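Local coordinates for alpha-catenin-like protein hmp-1 (Caenorhabditis elegans, PDB 5XA5) that binds beta-catenin and actin filaments at cell junctions and is required for cell migration during body enclosure and cell shape changes during body elongation, at residues I144-K147 with V148-K152; N24-K27 with Q28-Q31; A56-D59 with A60-N64. All coordinates share one frame; numbering follows the deposited sequence.

Contact 1 of 3, residues I144-K147 with V148-K152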
loop_
_atom_site.group_PDB
_atom_site.type_symbol
_atom_site.label_atom_id
_atom_site.label_comp_id
_atom_site.label_asym_id
_atom_site.label_seq_id
_atom_site.Cartn_x
_atom_site.Cartn_y
_atom_site.Cartn_z
ATOM N N ILE A 144 -1.118 -2.524 -4.166
ATOM C CA ILE A 144 -0.196 -2.106 -5.226
ATOM C C ILE A 144 1.155 -1.756 -4.608
ATOM O O ILE A 144 2.214 -2.064 -5.146
ATOM C CB ILE A 144 -0.742 -0.891 -6.015
ATOM C CG1 ILE A 144 -2.097 -1.226 -6.638
ATOM C CG2 ILE A 144 0.246 -0.454 -7.079
ATOM C CD1 ILE A 144 -2.122 -2.547 -7.364
ATOM N N ASP A 145 1.113 -1.120 -3.443
ATOM C CA ASP A 145 2.327 -0.877 -2.684
ATOM C C ASP A 145 3.052 -2.208 -2.396
ATOM O O ASP A 145 4.279 -2.264 -2.406
ATOM C CB ASP A 145 2.005 -0.135 -1.366
ATOM C CG ASP A 145 1.577 1.320 -1.589
ATOM O OD1 ASP A 145 1.900 1.886 -2.656
ATOM O OD2 ASP A 145 0.908 1.894 -0.685
ATOM N N VAL A 146 2.292 -3.277 -2.154
ATOM C CA VAL A 146 2.897 -4.580 -1.890
ATOM C C VAL A 146 3.525 -5.124 -3.177
ATOM O O VAL A 146 4.614 -5.704 -3.138
ATOM C CB VAL A 146 1.867 -5.583 -1.333
ATOM C CG1 VAL A 146 2.379 -7.027 -1.468
ATOM C CG2 VAL A 146 1.553 -5.246 0.108
ATOM N N LYS A 147 2.854 -4.915 -4.311
ATOM C CA LYS A 147 3.372 -5.389 -5.596
ATOM C C LYS A 147 4.714 -4.755 -5.906
ATOM O O LYS A 147 5.581 -5.373 -6.536
ATOM C CB LYS A 147 2.386 -5.097 -6.729
ATOM C CG LYS A 147 1.273 -6.116 -6.850
ATOM C CD LYS A 147 0.490 -5.937 -8.140
ATOM C CE LYS A 147 -0.404 -7.145 -8.399
ATOM N NZ LYS A 147 -1.257 -6.961 -9.604
ATOM N N VAL A 148 4.881 -3.509 -5.483
ATOM C CA VAL A 148 6.166 -2.835 -5.633
ATOM C C VAL A 148 7.265 -3.541 -4.835
ATOM O O VAL A 148 8.384 -3.708 -5.330
ATOM C CB VAL A 148 6.053 -1.361 -5.225
ATOM C CG1 VAL A 148 7.421 -0.699 -5.143
ATOM C CG2 VAL A 148 5.166 -0.622 -6.216
ATOM N N ILE A 149 6.956 -3.984 -3.619
ATOM C CA ILE A 149 7.931 -4.714 -2.830
ATOM C C ILE A 149 8.257 -6.038 -3.512
ATOM O O ILE A 149 9.424 -6.429 -3.594
ATOM C CB ILE A 149 7.435 -4.984 -1.411
ATOM C CG1 ILE A 149 7.045 -3.669 -0.753
ATOM C CG2 ILE A 149 8.538 -5.643 -0.598
ATOM C CD1 ILE A 149 6.578 -3.824 0.664
ATOM N N VAL A 150 7.223 -6.718 -3.999
ATOM C CA VAL A 150 7.423 -8.013 -4.668
ATOM C C VAL A 150 8.305 -7.845 -5.904
ATOM O O VAL A 150 9.143 -8.709 -6.211
ATOM C CB VAL A 150 6.064 -8.667 -5.038
ATOM C CG1 VAL A 150 6.267 -9.875 -5.932
ATOM C CG2 VAL A 150 5.311 -9.060 -3.759
ATOM N N ASP A 151 8.146 -6.726 -6.602
ATOM C CA ASP A 151 8.971 -6.431 -7.776
ATOM C C ASP A 151 10.447 -6.312 -7.375
ATOM O O ASP A 151 11.344 -6.753 -8.112
ATOM C CB ASP A 151 8.474 -5.144 -8.452
ATOM C CG ASP A 151 9.108 -4.906 -9.806
ATOM O OD1 ASP A 151 10.043 -4.082 -9.891
ATOM O OD2 ASP A 151 8.661 -5.536 -10.789
ATOM N N LYS A 152 10.693 -5.754 -6.188
ATOM C CA LYS A 152 12.057 -5.630 -5.667
ATOM C C LYS A 152 12.641 -7.001 -5.313
ATOM O O LYS A 152 13.817 -7.270 -5.590
ATOM C CB LYS A 152 12.095 -4.718 -4.436
ATOM C CG LYS A 152 13.489 -4.422 -3.955
ATOM C CD LYS A 152 14.225 -3.594 -5.000
ATOM C CE LYS A 152 15.580 -3.130 -4.501
ATOM N NZ LYS A 152 16.035 -1.917 -5.250
#

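Contact 2 of 3, residues N24-K27 with Q28-Q31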
loop_
_atom_site.group_PDB
_atom_site.type_symbol
_atom_site.label_atom_id
_atom_site.label_comp_id
_atom_site.label_asym_id
_atom_site.label_seq_id
_atom_site.Cartn_x
_atom_site.Cartn_y
_atom_site.Cartn_z
ATOM N N ASN A 24 -1.707 0.970 9.065
ATOM C CA ASN A 24 -1.944 2.342 8.634
ATOM C C ASN A 24 -3.283 2.420 7.912
ATOM O O ASN A 24 -4.110 3.274 8.213
ATOM C CB ASN A 24 -0.797 2.816 7.738
ATOM C CG ASN A 24 -0.853 4.296 7.432
ATOM O OD1 ASN A 24 -1.621 5.039 8.027
ATOM N ND2 ASN A 24 -0.021 4.730 6.490
ATOM N N VAL A 25 -3.510 1.503 6.975
ATOM C CA VAL A 25 -4.791 1.459 6.263
ATOM C C VAL A 25 -5.930 1.092 7.207
ATOM O O VAL A 25 -7.006 1.688 7.164
ATOM C CB VAL A 25 -4.748 0.443 5.108
ATOM C CG1 VAL A 25 -6.122 0.287 4.471
ATOM C CG2 VAL A 25 -3.738 0.880 4.075
ATOM N N LEU A 26 -5.690 0.114 8.075
ATOM C CA LEU A 26 -6.740 -0.376 8.960
ATOM C C LEU A 26 -7.268 0.759 9.833
ATOM O O LEU A 26 -8.480 0.933 9.960
ATOM C CB LEU A 26 -6.227 -1.530 9.844
ATOM C CG LEU A 26 -7.281 -2.157 10.771
ATOM C CD1 LEU A 26 -8.505 -2.610 9.967
ATOM C CD2 LEU A 26 -6.707 -3.319 11.562
ATOM N N LYS A 27 -6.366 1.550 10.409
ATOM C CA LYS A 27 -6.814 2.631 11.303
ATOM C C LYS A 27 -7.572 3.689 10.529
ATOM O O LYS A 27 -8.604 4.181 10.994
ATOM C CB LYS A 27 -5.631 3.271 12.026
ATOM C CG LYS A 27 -5.026 2.328 13.070
ATOM C CD LYS A 27 -4.154 3.056 14.072
ATOM C CE LYS A 27 -3.034 3.804 13.394
ATOM N NZ LYS A 27 -2.175 2.878 12.601
ATOM N N GLN A 28 -7.076 4.017 9.337
ATOM C CA GLN A 28 -7.751 5.025 8.515
ATOM C C GLN A 28 -9.155 4.582 8.130
ATOM O O GLN A 28 -10.101 5.357 8.226
ATOM C CB GLN A 28 -6.941 5.316 7.245
ATOM C CG GLN A 28 -5.697 6.149 7.477
ATOM C CD GLN A 28 -4.951 6.435 6.185
ATOM O OE1 GLN A 28 -5.288 7.364 5.450
ATOM N NE2 GLN A 28 -3.930 5.630 5.900
ATOM N N ILE A 29 -9.301 3.346 7.665
ATOM C CA ILE A 29 -10.617 2.893 7.230
ATOM C C ILE A 29 -11.536 2.702 8.436
ATOM O O ILE A 29 -12.736 2.911 8.329
ATOM C CB ILE A 29 -10.560 1.585 6.372
ATOM C CG1 ILE A 29 -10.092 0.377 7.182
ATOM C CG2 ILE A 29 -9.683 1.777 5.132
ATOM C CD1 ILE A 29 -10.055 -0.908 6.373
ATOM N N THR A 30 -10.976 2.357 9.593
ATOM C CA THR A 30 -11.817 2.223 10.781
ATOM C C THR A 30 -12.406 3.584 11.140
ATOM O O THR A 30 -13.588 3.688 11.499
ATOM C CB THR A 30 -11.013 1.633 11.941
ATOM O OG1 THR A 30 -10.552 0.336 11.551
ATOM C CG2 THR A 30 -11.855 1.493 13.181
ATOM N N GLN A 31 -11.598 4.630 11.012
ATOM C CA GLN A 31 -12.091 5.994 11.239
ATOM C C GLN A 31 -13.185 6.340 10.248
ATOM O O GLN A 31 -14.244 6.842 10.620
ATOM C CB GLN A 31 -10.969 7.019 11.105
ATOM C CG GLN A 31 -9.919 6.997 12.190
ATOM C CD GLN A 31 -8.708 7.826 11.815
ATOM O OE1 GLN A 31 -8.842 8.917 11.258
ATOM N NE2 GLN A 31 -7.517 7.323 12.130
#

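Contact 3 of 3, residues A56-D59 with A60-N64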
loop_
_atom_site.group_PDB
_atom_site.type_symbol
_atom_site.label_atom_id
_atom_site.label_comp_id
_atom_site.label_asym_id
_atom_site.label_seq_id
_atom_site.Cartn_x
_atom_site.Cartn_y
_atom_site.Cartn_z
ATOM N N ALA A 56 -18.845 23.764 -0.249
ATOM C CA ALA A 56 -17.640 24.217 -0.944
ATOM C C ALA A 56 -16.402 23.492 -0.430
ATOM O O ALA A 56 -15.559 23.044 -1.213
ATOM C CB ALA A 56 -17.470 25.730 -0.803
ATOM N N THR A 57 -16.290 23.384 0.889
ATOM C CA THR A 57 -15.169 22.671 1.488
ATOM C C THR A 57 -15.152 21.219 1.045
ATOM O O THR A 57 -14.103 20.687 0.684
ATOM C CB THR A 57 -15.221 22.732 3.016
ATOM O OG1 THR A 57 -15.152 24.100 3.440
ATOM C CG2 THR A 57 -14.075 21.938 3.627
ATOM N N LEU A 58 -16.317 20.583 1.078
ATOM C CA LEU A 58 -16.447 19.194 0.649
ATOM C C LEU A 58 -15.999 19.044 -0.803
ATOM O O LEU A 58 -15.231 18.143 -1.143
ATOM C CB LEU A 58 -17.890 18.718 0.814
ATOM C CG LEU A 58 -18.251 17.379 0.173
ATOM C CD1 LEU A 58 -17.531 16.248 0.874
ATOM C CD2 LEU A 58 -19.767 17.174 0.170
ATOM N N ASP A 59 -16.463 19.956 -1.650
ATOM C CA ASP A 59 -16.122 19.937 -3.069
ATOM C C ASP A 59 -14.609 20.031 -3.270
ATOM O O ASP A 59 -14.027 19.265 -4.041
ATOM C CB ASP A 59 -16.846 21.082 -3.793
ATOM C CG ASP A 59 -16.609 21.074 -5.286
ATOM O OD1 ASP A 59 -16.399 19.987 -5.858
ATOM O OD2 ASP A 59 -16.662 22.157 -5.899
ATOM N N ALA A 60 -13.968 20.947 -2.549
ATOM C CA ALA A 60 -12.522 21.141 -2.654
ATOM C C ALA A 60 -11.756 19.938 -2.132
ATOM O O ALA A 60 -10.688 19.600 -2.646
ATOM C CB ALA A 60 -12.095 22.377 -1.902
ATOM N N ALA A 61 -12.297 19.307 -1.098
ATOM C CA ALA A 61 -11.641 18.146 -0.493
ATOM C C ALA A 61 -11.724 16.939 -1.419
ATOM O O ALA A 61 -10.764 16.169 -1.518
ATOM C CB ALA A 61 -12.249 17.814 0.867
ATOM N N VAL A 62 -12.866 16.759 -2.076
ATOM C CA VAL A 62 -12.989 15.714 -3.091
ATOM C C VAL A 62 -11.967 15.953 -4.191
ATOM O O VAL A 62 -11.223 15.044 -4.574
ATOM C CB VAL A 62 -14.406 15.662 -3.704
ATOM C CG1 VAL A 62 -14.440 14.692 -4.877
ATOM C CG2 VAL A 62 -15.422 15.245 -2.662
ATOM N N ALA A 63 -11.917 17.189 -4.683
ATOM C CA ALA A 63 -10.991 17.543 -5.752
ATOM C C ALA A 63 -9.533 17.296 -5.369
ATOM O O ALA A 63 -8.761 16.758 -6.164
ATOM C CB ALA A 63 -11.191 19.008 -6.163
ATOM N N ASN A 64 -9.153 17.686 -4.157
ATOM C CA ASN A 64 -7.768 17.530 -3.744
ATOM C C ASN A 64 -7.402 16.057 -3.612
ATOM O O ASN A 64 -6.272 15.665 -3.909
ATOM C CB ASN A 64 -7.499 18.264 -2.429
ATOM C CG ASN A 64 -6.031 18.259 -2.058
ATOM O OD1 ASN A 64 -5.596 17.470 -1.221
ATOM N ND2 ASN A 64 -5.253 19.123 -2.702
#

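Contact 1 of 3, residues I144-K147 with V148-K152
Ile-144 O takes the N-H of Val-148 at 3.1 Å, the first of four successive i to i+4 bonds that carry the alpha-helix from 144-147 into 148-152. This is the middle of the long helix 117-165, in the helical N-terminal part of a vinculin-family protein. The next rung, from Ile-149 N to Asp-145 O, is weak at 3.4 Å. Val-150 N then reaches Val-146 O at 2.9 Å, and Asp-151 N reaches Lys-147 O at the same distance.

The side chains add little contact of their own between these two turns and look outward to other parts of the chain. Val-146 and Val-150, one turn apart, bring CG1 and CG2 to 4.2 Å, and Val-146, Ile-149 and Val-150 share Leu-258 of helix 234-258 as a packing partner. Ile-149 also touches Leu-186 and Thr-189 of helix 169-196, while Val-148 lies on Pro-77 and Ile-78. Lys-147 runs extended beyond CG and ends in a salt bridge with Asp-82; Asp-145 gives both carboxylate oxygens to the backbone of a chain of another protein.

Beta-branched residues also cover the carbonyls of the preceding turn. Val-148 holds CG2 anti to its carbonyl carbon, beside the backbone N, and this lays the methyl over the preceding turn, with CG2 3.5 Å from Ile-144 O.

Contact 2 of 3, residues N24-K27 with Q28-Q31
Leu-26 O is gripped twice by Thr-30: the hydroxyl OG1 donates to it at 2.7 Å and the backbone N at 2.9 Å. The two donors arrive from opposite faces of the carbonyl plane, OG1 lying 38° above it and off the lone pairs. With OG1 anti to its own carbonyl carbon (chi1 -61°), the hydroxyl folds back along the helix to reach this oxygen.

Asn-24 and Gln-28 form a second polar pair. NE2 of Gln-28 makes weak bonds to both oxygens of Asn-24, 3.2 Å to OD1 and 3.3 Å to O, with the two amide planes 29° apart. Asn-24 ND2 turns instead to a polar side chain of another protein's chain. Shortening Gln-28 to an alanine would remove NE2, and Asn-24 OD1 would probably lose this weak donor, leaving its amide to be held from the ND2 side.

On the buried side Val-25 CG1 meets CG2 of Ile-29, in one of that residue's two conformers, next to Val-20. The threonine hydroxyl bonded four residues back is a familiar feature of alpha-helices; the apolar face that Val-25 and Ile-29 turn to helix 117-165 marks the short helix 23-36 as amphipathic.

Contact 3 of 3, residues A56-D59 with A60-N64
Val-62 packs back on Leu-58, one turn earlier in helix 51-74, and its side chain can be followed outward from the backbone. CB stands 3.6 Å from Asp-59 O and slightly farther from Leu-58 O, over the carbonyls of the preceding turn. Of the two methyls, CG2 goes back along the helix: it lies anti to the carbonyl carbon and beside the backbone N, and comes to 3.3 Å from Leu-58 O. The same methyl meets Leu-58 CD1 at 4.2 Å, the one apolar side-chain contact between 56-59 and 60-64. CG1 takes the other branch, anti to the backbone N (chi1 173°), farther from Leu-58 O.

Val-62 N itself donates to Leu-58 O at 2.9 Å, and the oxygen therefore has both the amide and the CG2 methyl of one residue close to it. The neighbouring rungs follow the same i to i+4 pattern: Ala-60 N bonds Ala-56 O, Ala-61 N bonds Thr-57 O at 2.9 Å, and Ala-63 N bonds Asp-59 O at 3.0 Å. Ala-60, Ala-61 and Ala-63 keep 60-64 slim, and the CB of Ala-61 sits 3.4 Å from Thr-57 O.

Thr-57 bonds its hydroxyl back to Gly-53 O, while Leu-58, Ala-61 and Val-62 also pack against a chain of another protein, Val-62 on an apolar side chain there. This part of helix 51-74 belongs to the helical bundle of the vinculin/alpha-catenin family: Leu-58 packs on Met-103 and Ile-104 of helix 83-112, and Asp-59 also touches Ile-104.

How the contacts relate
All three contacts are runs of about two turns of alpha-helix, each on a different helix of the same vinculin-family region. Contact 1 lies nearest the middle of the chain, about 7 Å from its centre, and touches three other helices. Contact 2 lies about 14 Å out and packs on helix 117-165, which carries contact 1; their nearest atoms are about 7 Å apart. Both are part core, part surface, while contact 3, about 26 Å out, lies mostly at the surface. Side-chain hydrogen bonds across the segments occur only in contact 2; elsewhere the side-chain contact is apolar, valine on valine in contact 1, leucine on valine in alanine-rich contact 3. All reach a chain of another protein.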